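Local coordinates for protein ORF 37 (Human herpesvirus 8 type M, PDB 3FHD) that cleaves single- and double-stranded DNA as an endonuclease and exonuclease, processing branched viral DNA so that unit-length linear genomes can be packaged, at residues F62-K67 with F490-W495; K268-Y273 with I426-F431; E361-V366 with R382-L387. One frame throughout, in Å; residues are numbered along the deposited sequence.

Contact 1: F62-K67 with F490-W495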
loop_
_atom_site.group_PDB
_atom_site.type_symbol
_atom_site.label_atom_id
_atom_site.label_comp_id
_atom_site.label_asym_id
_atom_site.label_seq_id
_atom_site.Cartn_x
_atom_site.Cartn_y
_atom_site.Cartn_z
ATOM N N PHE A 62 10.997 7.436 19.553
ATOM C CA PHE A 62 10.154 8.327 20.353
ATOM C C PHE A 62 9.753 7.672 21.722
ATOM O O PHE A 62 9.969 8.248 22.789
ATOM C CB PHE A 62 8.939 8.748 19.506
ATOM C CG PHE A 62 7.898 9.528 20.257
ATOM C CD1 PHE A 62 8.103 10.872 20.566
ATOM C CD2 PHE A 62 6.713 8.927 20.621
ATOM C CE1 PHE A 62 7.118 11.595 21.250
ATOM C CE2 PHE A 62 5.717 9.636 21.314
ATOM C CZ PHE A 62 5.923 10.970 21.625
ATOM N N LEU A 63 9.192 6.463 21.692
ATOM C CA LEU A 63 8.672 5.828 22.896
ATOM C C LEU A 63 9.781 5.362 23.856
ATOM O O LEU A 63 9.533 5.123 25.059
ATOM C CB LEU A 63 7.767 4.643 22.517
ATOM C CG LEU A 63 6.496 4.979 21.749
ATOM C CD1 LEU A 63 5.734 3.677 21.430
ATOM C CD2 LEU A 63 5.650 5.968 22.538
ATOM N N LYS A 64 10.998 5.261 23.323
ATOM C CA LYS A 64 12.174 4.794 24.070
ATOM C C LYS A 64 12.929 5.972 24.671
ATOM O O LYS A 64 13.807 5.773 25.508
ATOM C CB LYS A 64 13.122 3.989 23.161
ATOM C CG LYS A 64 12.585 2.600 22.748
ATOM C CD LYS A 64 13.103 1.535 23.671
ATOM C CE LYS A 64 12.293 0.236 23.628
ATOM N NZ LYS A 64 13.202 -0.920 23.956
ATOM N N HIS A 65 12.585 7.191 24.248
ATOM C CA HIS A 65 13.302 8.409 24.711
ATOM C C HIS A 65 13.158 8.577 26.231
ATOM O O HIS A 65 12.128 8.214 26.794
ATOM C CB HIS A 65 12.755 9.643 23.969
ATOM C CG HIS A 65 13.588 10.881 24.136
ATOM N ND1 HIS A 65 13.599 11.619 25.303
ATOM C CD2 HIS A 65 14.427 11.522 23.283
ATOM C CE1 HIS A 65 14.421 12.649 25.171
ATOM N NE2 HIS A 65 14.943 12.609 23.957
ATOM N N ALA A 66 14.174 9.128 26.894
ATOM C CA ALA A 66 14.126 9.363 28.340
ATOM C C ALA A 66 12.889 10.147 28.814
ATOM O O ALA A 66 12.315 9.835 29.859
ATOM C CB ALA A 66 15.426 10.051 28.819
ATOM N N LYS A 67 12.469 11.140 28.039
ATOM C CA LYS A 67 11.342 11.988 28.408
ATOM C C LYS A 67 9.974 11.280 28.343
ATOM O O LYS A 67 9.119 11.554 29.177
ATOM C CB LYS A 67 11.363 13.293 27.600
ATOM C CG LYS A 67 12.623 14.161 27.813
ATOM C CD LYS A 67 12.356 15.604 27.363
ATOM C CE LYS A 67 13.491 16.574 27.679
ATOM N NZ LYS A 67 14.236 17.037 26.455
ATOM N N PHE A 490 7.677 -2.385 24.707
ATOM C CA PHE A 490 7.724 -1.190 25.532
ATOM C C PHE A 490 6.977 -1.576 26.812
ATOM O O PHE A 490 5.888 -1.057 27.085
ATOM C CB PHE A 490 7.053 0.014 24.824
ATOM C CG PHE A 490 7.460 0.185 23.371
ATOM C CD1 PHE A 490 8.625 0.871 23.028
ATOM C CD2 PHE A 490 6.656 -0.335 22.340
ATOM C CE1 PHE A 490 9.009 1.043 21.644
ATOM C CE2 PHE A 490 7.032 -0.185 20.978
ATOM C CZ PHE A 490 8.235 0.517 20.650
ATOM N N PRO A 491 7.561 -2.502 27.592
ATOM C CA PRO A 491 6.844 -3.070 28.738
ATOM C C PRO A 491 6.640 -2.074 29.891
ATOM O O PRO A 491 5.863 -2.355 30.821
ATOM C CB PRO A 491 7.745 -4.242 29.182
ATOM C CG PRO A 491 9.122 -3.873 28.696
ATOM C CD PRO A 491 8.923 -3.056 27.442
ATOM N N TYR A 492 7.349 -0.946 29.831
ATOM C CA TYR A 492 7.293 0.100 30.862
ATOM C C TYR A 492 6.136 1.066 30.626
ATOM O O TYR A 492 5.956 2.005 31.407
ATOM C CB TYR A 492 8.607 0.896 30.916
ATOM C CG TYR A 492 9.038 1.417 29.563
ATOM C CD1 TYR A 492 9.881 0.655 28.755
ATOM C CD2 TYR A 492 8.560 2.635 29.064
ATOM C CE1 TYR A 492 10.259 1.082 27.516
ATOM C CE2 TYR A 492 8.944 3.085 27.799
ATOM C CZ TYR A 492 9.795 2.296 27.041
ATOM O OH TYR A 492 10.202 2.696 25.816
ATOM N N ILE A 493 5.383 0.864 29.536
ATOM C CA ILE A 493 4.232 1.714 29.201
ATOM C C ILE A 493 2.914 1.085 29.658
ATOM O O ILE A 493 2.561 -0.032 29.242
ATOM C CB ILE A 493 4.156 2.053 27.647
ATOM C CG1 ILE A 493 5.372 2.863 27.187
ATOM C CG2 ILE A 493 2.866 2.851 27.319
ATOM C CD1 ILE A 493 5.340 3.285 25.677
ATOM N N LYS A 494 2.163 1.809 30.489
ATOM C CA LYS A 494 0.881 1.307 30.962
ATOM C C LYS A 494 -0.239 1.494 29.943
ATOM O O LYS A 494 -1.190 2.231 30.195
ATOM C CB LYS A 494 0.511 1.931 32.313
ATOM C CG LYS A 494 1.478 1.578 33.436
ATOM C CD LYS A 494 0.999 2.105 34.799
ATOM C CE LYS A 494 1.408 3.567 35.043
ATOM N NZ LYS A 494 2.899 3.768 35.070
ATOM N N TRP A 495 -0.112 0.808 28.800
ATOM C CA TRP A 495 -1.042 0.933 27.676
ATOM C C TRP A 495 -2.485 0.753 28.148
ATOM O O TRP A 495 -2.780 -0.198 28.904
ATOM C CB TRP A 495 -0.761 -0.140 26.614
ATOM C CG TRP A 495 0.594 -0.094 25.996
ATOM C CD1 TRP A 495 1.670 -0.881 26.298
ATOM C CD2 TRP A 495 1.010 0.767 24.936
ATOM N NE1 TRP A 495 2.736 -0.572 25.484
ATOM C CE2 TRP A 495 2.365 0.448 24.644
ATOM C CE3 TRP A 495 0.365 1.778 24.193
ATOM C CZ2 TRP A 495 3.097 1.110 23.656
ATOM C CZ3 TRP A 495 1.102 2.447 23.192
ATOM C CH2 TRP A 495 2.450 2.106 22.935
#
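Leu63 sets its CD1 methyl over the centre of the Phe490 ring, 4.0 Å from the centroid and only 6° off the normal, a CH-pi contact. The two side chains cross at about a right angle. The same methyl meets the edge of the Trp495 indole near its plane, CD1 to CH2 3.9 Å, so one branch serves two aromatic rings, one by the face and the other by the rim. The second branch, CD2, turns to Ile493 CD1. Lys64 runs across Phe490 and brings its aliphatic CE within 3.8 Å of Phe490 CD1, approaching the ring obliquely. This joins the end of helix 59-64 to the loop that follows helix 468-489, where a type I beta turn from Phe490 to Ile493 presents Phe490, Tyr492 and Ile493 to the helix end, with Trp495 following just after it. Tyr492, inside that turn, has CG between its backbone N and carbonyl carbon (chi1 52°), and its phenol reaches back to the helix. Its OH donates to Leu63 O at 2.6 Å, from well above the carbonyl plane, while Leu63 O itself lies in the plane of the phenol ring, at its edge. Arg69 adds a cation-pi contact to the phenol ring and also donates through NE to Lys64 O. Leu84 of helix 83-100 touches both Leu63 and Trp495.

Contact 2: K268-Y273 with I426-F431. With SO4 (sulfate ion), chain C.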
loop_
_atom_site.group_PDB
_atom_site.type_symbol
_atom_site.label_atom_id
_atom_site.label_comp_id
_atom_site.label_asym_id
_atom_site.label_seq_id
_atom_site.Cartn_x
_atom_site.Cartn_y
_atom_site.Cartn_z
ATOM N N LYS A 268 1.514 -4.786 -9.398
ATOM C CA LYS A 268 2.626 -5.758 -9.224
ATOM C C LYS A 268 3.290 -5.988 -10.592
ATOM O O LYS A 268 2.618 -5.894 -11.607
ATOM C CB LYS A 268 2.108 -7.122 -8.719
ATOM C CG LYS A 268 1.342 -7.063 -7.393
ATOM C CD LYS A 268 2.295 -6.597 -6.285
ATOM C CE LYS A 268 1.535 -6.408 -4.979
ATOM N NZ LYS A 268 2.370 -5.730 -3.965
ATOM N N CYS A 269 4.581 -6.253 -10.624
ATOM C CA CYS A 269 5.237 -6.606 -11.892
ATOM C C CYS A 269 5.783 -8.009 -11.795
ATOM O O CYS A 269 6.249 -8.416 -10.714
ATOM C CB CYS A 269 6.324 -5.595 -12.235
ATOM S SG CYS A 269 5.755 -3.908 -12.278
ATOM N N ARG A 270 5.687 -8.778 -12.886
ATOM C CA ARG A 270 6.116 -10.183 -12.881
ATOM C C ARG A 270 7.462 -10.377 -13.558
ATOM O O ARG A 270 7.504 -10.712 -14.728
ATOM C CB ARG A 270 5.100 -11.026 -13.631
ATOM C CG ARG A 270 3.697 -10.867 -13.140
ATOM C CD ARG A 270 3.443 -11.905 -12.122
ATOM N NE ARG A 270 4.151 -11.558 -10.913
ATOM C CZ ARG A 270 4.323 -12.370 -9.888
ATOM N NH1 ARG A 270 3.835 -13.596 -9.933
ATOM N NH2 ARG A 270 4.976 -11.936 -8.814
ATOM N N PHE A 271 8.557 -10.186 -12.826
ATOM C CA PHE A 271 9.854 -10.213 -13.467
ATOM C C PHE A 271 10.296 -11.603 -13.950
ATOM O O PHE A 271 11.136 -11.692 -14.852
ATOM C CB PHE A 271 10.893 -9.535 -12.603
ATOM C CG PHE A 271 10.632 -8.063 -12.420
ATOM C CD1 PHE A 271 10.310 -7.247 -13.526
ATOM C CD2 PHE A 271 10.695 -7.483 -11.151
ATOM C CE1 PHE A 271 10.060 -5.898 -13.366
ATOM C CE2 PHE A 271 10.444 -6.124 -10.981
ATOM C CZ PHE A 271 10.134 -5.331 -12.096
ATOM N N LYS A 272 9.702 -12.670 -13.411
ATOM C CA LYS A 272 10.061 -14.033 -13.876
ATOM C C LYS A 272 9.711 -14.231 -15.342
ATOM O O LYS A 272 10.207 -15.159 -15.966
ATOM C CB LYS A 272 9.312 -15.132 -13.102
ATOM C CG LYS A 272 9.668 -15.363 -11.634
ATOM C CD LYS A 272 8.756 -16.492 -11.026
ATOM C CE LYS A 272 7.248 -16.108 -11.011
ATOM N NZ LYS A 272 6.346 -16.998 -10.152
ATOM N N TYR A 273 8.819 -13.391 -15.873
ATOM C CA TYR A 273 8.309 -13.544 -17.239
ATOM C C TYR A 273 8.958 -12.573 -18.235
ATOM O O TYR A 273 8.570 -12.522 -19.393
ATOM C CB TYR A 273 6.787 -13.361 -17.271
ATOM C CG TYR A 273 6.000 -14.542 -16.743
ATOM C CD1 TYR A 273 5.709 -15.640 -17.560
ATOM C CD2 TYR A 273 5.519 -14.547 -15.438
ATOM C CE1 TYR A 273 4.981 -16.724 -17.083
ATOM C CE2 TYR A 273 4.801 -15.631 -14.947
ATOM C CZ TYR A 273 4.534 -16.719 -15.779
ATOM O OH TYR A 273 3.811 -17.789 -15.293
ATOM N N ILE A 426 -6.023 -5.879 -8.481
ATOM C CA ILE A 426 -4.593 -6.028 -8.639
ATOM C C ILE A 426 -4.301 -5.877 -10.126
ATOM O O ILE A 426 -4.898 -6.572 -10.959
ATOM C CB ILE A 426 -4.086 -7.365 -8.119
ATOM C CG1 ILE A 426 -4.276 -7.447 -6.593
ATOM C CG2 ILE A 426 -2.602 -7.576 -8.499
ATOM C CD1 ILE A 426 -4.291 -8.905 -6.059
ATOM N N ALA A 427 -3.391 -4.945 -10.438
ATOM C CA ALA A 427 -2.944 -4.697 -11.811
ATOM C C ALA A 427 -1.538 -5.280 -11.991
ATOM O O ALA A 427 -0.588 -4.769 -11.431
ATOM C CB ALA A 427 -2.929 -3.225 -12.094
ATOM N N THR A 428 -1.430 -6.319 -12.820
ATOM C CA THR A 428 -0.194 -7.055 -13.000
ATOM C C THR A 428 0.385 -6.708 -14.359
ATOM O O THR A 428 -0.285 -6.924 -15.369
ATOM C CB THR A 428 -0.458 -8.579 -12.955
ATOM O OG1 THR A 428 -0.907 -8.964 -11.646
ATOM C CG2 THR A 428 0.809 -9.344 -13.248
ATOM N N GLY A 429 1.613 -6.178 -14.365
ATOM C CA GLY A 429 2.333 -5.854 -15.593
ATOM C C GLY A 429 3.395 -6.884 -15.962
ATOM O O GLY A 429 4.056 -7.431 -15.097
ATOM N N PHE A 430 3.548 -7.125 -17.263
ATOM C CA PHE A 430 4.513 -8.075 -17.823
ATOM C C PHE A 430 5.335 -7.290 -18.808
ATOM O O PHE A 430 4.821 -6.325 -19.430
ATOM C CB PHE A 430 3.810 -9.221 -18.550
ATOM C CG PHE A 430 3.001 -10.122 -17.650
ATOM C CD1 PHE A 430 3.532 -11.322 -17.180
ATOM C CD2 PHE A 430 1.698 -9.778 -17.282
ATOM C CE1 PHE A 430 2.802 -12.152 -16.349
ATOM C CE2 PHE A 430 0.947 -10.619 -16.458
ATOM C CZ PHE A 430 1.502 -11.802 -15.981
ATOM N N PHE A 431 6.603 -7.666 -18.934
ATOM C CA PHE A 431 7.590 -6.835 -19.637
ATOM C C PHE A 431 8.520 -7.650 -20.536
ATOM O O PHE A 431 8.621 -8.878 -20.398
ATOM C CB PHE A 431 8.430 -6.000 -18.645
ATOM C CG PHE A 431 7.643 -4.973 -17.877
ATOM C CD1 PHE A 431 7.533 -3.661 -18.340
ATOM C CD2 PHE A 431 7.018 -5.310 -16.682
ATOM C CE1 PHE A 431 6.807 -2.697 -17.624
ATOM C CE2 PHE A 431 6.277 -4.344 -15.967
ATOM C CZ PHE A 431 6.170 -3.037 -16.465
HETATM S S SO4 C . 8.433 -12.156 -10.030
HETATM O O1 SO4 C . 9.866 -12.469 -10.138
HETATM O O2 SO4 C . 7.677 -12.756 -11.136
HETATM O O3 SO4 C . 7.952 -12.724 -8.771
HETATM O O4 SO4 C . 8.289 -10.700 -9.992
HETATM O O HOH W 1 7.714 -9.395 -17.082
HETATM O O HOH W 2 6.647 -10.854 -20.221
#
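In the central mixed sheet of this PD-(D/E)XK nuclease, the strand carrying the metal ligands Glu266 and Ile267 pairs in parallel with strand 423-432. Lys268 N donates to Ala427 O, Gly429 N to Lys268 O (2.9 Å), and Arg270 N to Gly429 O, the last almost straight along the C=O axis. Past this ladder the two segments diverge and water takes over: one molecule links Arg270 O to Phe431 N, another joins the carbonyls of Tyr273 and Phe431. Arg270 lays CG over the face of the Phe430 ring, 4.0 Å from its centroid, and Phe430 turns an edge toward the face of Tyr273, planes at 71°. Cys269 SG lies 3.8 Å from Phe431 CE2, oblique to that ring. Bent at chi2 and chi3, the Arg270 chain brings its guanidinium against a sulfate, with O2 over one face and NH2 3.1 Å from O3. Phe271 N donates to sulfate O4 (2.9 Å) and Lys272 N to O2 (3.0 Å), while Arg270 NH1 is salt-bridged to Asp324. Lys268 NZ instead bonds Gln398 and the metal ligand Glu266. Two backbone N-H groups and a nearby guanidinium thus make a site that can hold a tetrahedral anion; this sulfate probably came from the crystallisation liquor.

Contact 3: E361-V366 with R382-L387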
loop_
_atom_site.group_PDB
_atom_site.type_symbol
_atom_site.label_atom_id
_atom_site.label_comp_id
_atom_site.label_asym_id
_atom_site.label_seq_id
_atom_site.Cartn_x
_atom_site.Cartn_y
_atom_site.Cartn_z
ATOM N N GLU A 361 -14.552 -12.020 -13.763
ATOM C CA GLU A 361 -13.284 -12.417 -14.398
ATOM C C GLU A 361 -12.253 -11.287 -14.546
ATOM O O GLU A 361 -12.593 -10.103 -14.473
ATOM C CB GLU A 361 -13.551 -13.078 -15.759
ATOM C CG GLU A 361 -14.438 -14.310 -15.673
ATOM C CD GLU A 361 -14.650 -14.955 -17.029
ATOM O OE1 GLU A 361 -15.080 -14.241 -17.956
ATOM O OE2 GLU A 361 -14.384 -16.168 -17.166
ATOM N N SER A 362 -10.990 -11.674 -14.743
ATOM C CA SER A 362 -9.894 -10.733 -15.006
ATOM C C SER A 362 -9.977 -10.168 -16.429
ATOM O O SER A 362 -10.405 -10.858 -17.342
ATOM C CB SER A 362 -8.551 -11.432 -14.839
ATOM O OG SER A 362 -8.243 -11.664 -13.483
ATOM N N ASP A 363 -9.579 -8.910 -16.609
ATOM C CA ASP A 363 -9.420 -8.341 -17.942
ATOM C C ASP A 363 -7.967 -8.481 -18.364
ATOM O O ASP A 363 -7.069 -8.095 -17.610
ATOM C CB ASP A 363 -9.802 -6.864 -17.957
ATOM C CG ASP A 363 -11.297 -6.642 -17.750
ATOM O OD1 ASP A 363 -12.090 -7.264 -18.466
ATOM O OD2 ASP A 363 -11.681 -5.842 -16.874
ATOM N N VAL A 364 -7.729 -9.019 -19.563
ATOM C CA VAL A 364 -6.358 -9.092 -20.080
ATOM C C VAL A 364 -6.171 -8.097 -21.232
ATOM O O VAL A 364 -6.962 -8.088 -22.141
ATOM C CB VAL A 364 -6.003 -10.524 -20.540
ATOM C CG1 VAL A 364 -4.576 -10.561 -21.086
ATOM C CG2 VAL A 364 -6.174 -11.498 -19.374
ATOM N N TYR A 365 -5.117 -7.275 -21.175
ATOM C CA TYR A 365 -4.806 -6.286 -22.211
ATOM C C TYR A 365 -3.489 -6.649 -22.870
ATOM O O TYR A 365 -2.434 -6.604 -22.246
ATOM C CB TYR A 365 -4.686 -4.874 -21.626
ATOM C CG TYR A 365 -5.906 -4.433 -20.892
ATOM C CD1 TYR A 365 -6.915 -3.750 -21.563
ATOM C CD2 TYR A 365 -6.086 -4.742 -19.538
ATOM C CE1 TYR A 365 -8.059 -3.333 -20.910
ATOM C CE2 TYR A 365 -7.250 -4.342 -18.866
ATOM C CZ TYR A 365 -8.237 -3.645 -19.585
ATOM O OH TYR A 365 -9.398 -3.224 -18.971
ATOM N N VAL A 366 -3.552 -7.036 -24.130
ATOM C CA VAL A 366 -2.337 -7.261 -24.908
ATOM C C VAL A 366 -1.941 -5.908 -25.494
ATOM O O VAL A 366 -2.759 -5.243 -26.132
ATOM C CB VAL A 366 -2.575 -8.303 -26.014
ATOM C CG1 VAL A 366 -1.329 -8.442 -26.908
ATOM C CG2 VAL A 366 -2.976 -9.658 -25.403
ATOM N N ARG A 382 -8.155 -6.944 -26.096
ATOM C CA ARG A 382 -8.673 -7.013 -24.738
ATOM C C ARG A 382 -9.576 -8.242 -24.656
ATOM O O ARG A 382 -10.380 -8.444 -25.540
ATOM C CB ARG A 382 -9.504 -5.759 -24.507
ATOM C CG ARG A 382 -9.976 -5.500 -23.120
ATOM C CD ARG A 382 -10.989 -4.354 -23.185
ATOM N NE ARG A 382 -11.757 -4.159 -21.954
ATOM C CZ ARG A 382 -12.235 -5.128 -21.170
ATOM N NH1 ARG A 382 -12.919 -4.804 -20.073
ATOM N NH2 ARG A 382 -12.046 -6.416 -21.469
ATOM N N PHE A 383 -9.432 -9.058 -23.607
ATOM C CA PHE A 383 -10.269 -10.257 -23.432
ATOM C C PHE A 383 -10.437 -10.677 -21.967
ATOM O O PHE A 383 -9.603 -10.357 -21.141
ATOM C CB PHE A 383 -9.773 -11.430 -24.301
ATOM C CG PHE A 383 -8.409 -11.976 -23.930
ATOM C CD1 PHE A 383 -8.295 -13.097 -23.116
ATOM C CD2 PHE A 383 -7.238 -11.408 -24.446
ATOM C CE1 PHE A 383 -7.033 -13.626 -22.784
ATOM C CE2 PHE A 383 -5.985 -11.927 -24.124
ATOM C CZ PHE A 383 -5.882 -13.042 -23.295
ATOM N N LYS A 384 -11.508 -11.403 -21.655
ATOM C CA LYS A 384 -11.747 -11.891 -20.281
ATOM C C LYS A 384 -11.009 -13.213 -20.003
ATOM O O LYS A 384 -10.925 -14.087 -20.872
ATOM C CB LYS A 384 -13.248 -12.114 -20.030
ATOM C CG LYS A 384 -14.130 -10.895 -20.154
ATOM C CD LYS A 384 -13.761 -9.829 -19.143
ATOM C CE LYS A 384 -14.756 -8.685 -19.194
ATOM N NZ LYS A 384 -14.901 -8.038 -17.848
ATOM N N ALA A 385 -10.492 -13.368 -18.789
ATOM C CA ALA A 385 -9.868 -14.629 -18.390
ATOM C C ALA A 385 -10.413 -15.061 -17.028
ATOM O O ALA A 385 -10.423 -14.255 -16.084
ATOM C CB ALA A 385 -8.332 -14.509 -18.368
ATOM N N ASN A 386 -10.888 -16.308 -16.934
ATOM C CA ASN A 386 -11.364 -16.854 -15.654
ATOM C C ASN A 386 -10.199 -17.159 -14.709
ATOM O O ASN A 386 -9.932 -18.300 -14.328
ATOM C CB ASN A 386 -12.339 -18.045 -15.815
ATOM C CG ASN A 386 -11.836 -19.124 -16.781
ATOM O OD1 ASN A 386 -10.952 -18.892 -17.622
ATOM N ND2 ASN A 386 -12.408 -20.318 -16.659
ATOM N N LEU A 387 -9.483 -16.093 -14.381
ATOM C CA LEU A 387 -8.405 -16.129 -13.422
ATOM C C LEU A 387 -8.832 -15.205 -12.297
ATOM O O LEU A 387 -9.337 -14.110 -12.556
ATOM C CB LEU A 387 -7.105 -15.639 -14.068
ATOM C CG LEU A 387 -6.447 -16.533 -15.137
ATOM C CD1 LEU A 387 -5.093 -16.004 -15.473
ATOM C CD2 LEU A 387 -6.347 -18.002 -14.697
HETATM O O HOH W 3 -14.886 -9.049 -15.575
#
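Asp363 gathers two cations on a single oxygen: OD1 lies 3.1 Å from Arg382 NH1 and 3.0 Å from Lys384 NZ, and Arg382 NH2 reaches it too, so one oxygen of this salt-bridge network takes three weak donors. The carboxylate and guanidinium planes stand 71° apart, so the arginine does not meet the acid as a coplanar pair. Arg382, its CG swung opposite the backbone N (chi1 -171°) and its chain extended to NE, runs alongside Tyr365, CG to CE1 3.6 Å, before its guanidinium arrives beside the acid. Backbone groups are matched in the two hydrogen-bonded pairs: Ser362 and Ala385 exchange N-H and C=O both ways, as do Val364 and Phe383. Val364 N to Phe383 O is the shortest of the four at 2.8 Å. Ala385 O serves twice, accepting from Ser362 N and from Leu387 N, the latter closing an inverse gamma turn centred on Asn386. Ser362 OG donates to Leu387 O at 2.8 Å from above the carbonyl plane and also bonds Thr462 OG1 on the adjoining strand. Asn386 directs its amide elsewhere, to Glu332, Lys296 and Trp333. On the other face Val364 CB sits over the Phe383 ring, 3.8 Å from the centroid. Alternating hydrogen-bonded and non-hydrogen-bonded pairs are those of antiparallel strands; here they belong to the helix-flanked mixed sheet of the nuclease fold, with Leu299 of helix 296-303 packed against Val364, Phe383 and Ala385.

Contacts 2 and 3 belong to the same mixed sheet, their centres about 14 Å apart and their nearest atoms about 7 Å, with strand 455-464 lying between strands 423-432 and 362-367. Contact 2 is the one at the active site: the side chain of Lys268 comes within about 4 Å of the bound magnesium ion, whereas in contact 3 Tyr365 stays about 12 Å from the metal-binding Ile267, side chain to side chain. Contact 1 lies about 43 Å from contact 2 and 51 Å from contact 3, centre to centre, across the middle of the chain. It ties sequence-distant ends together, and both sheet contacts are nested within the loop it closes.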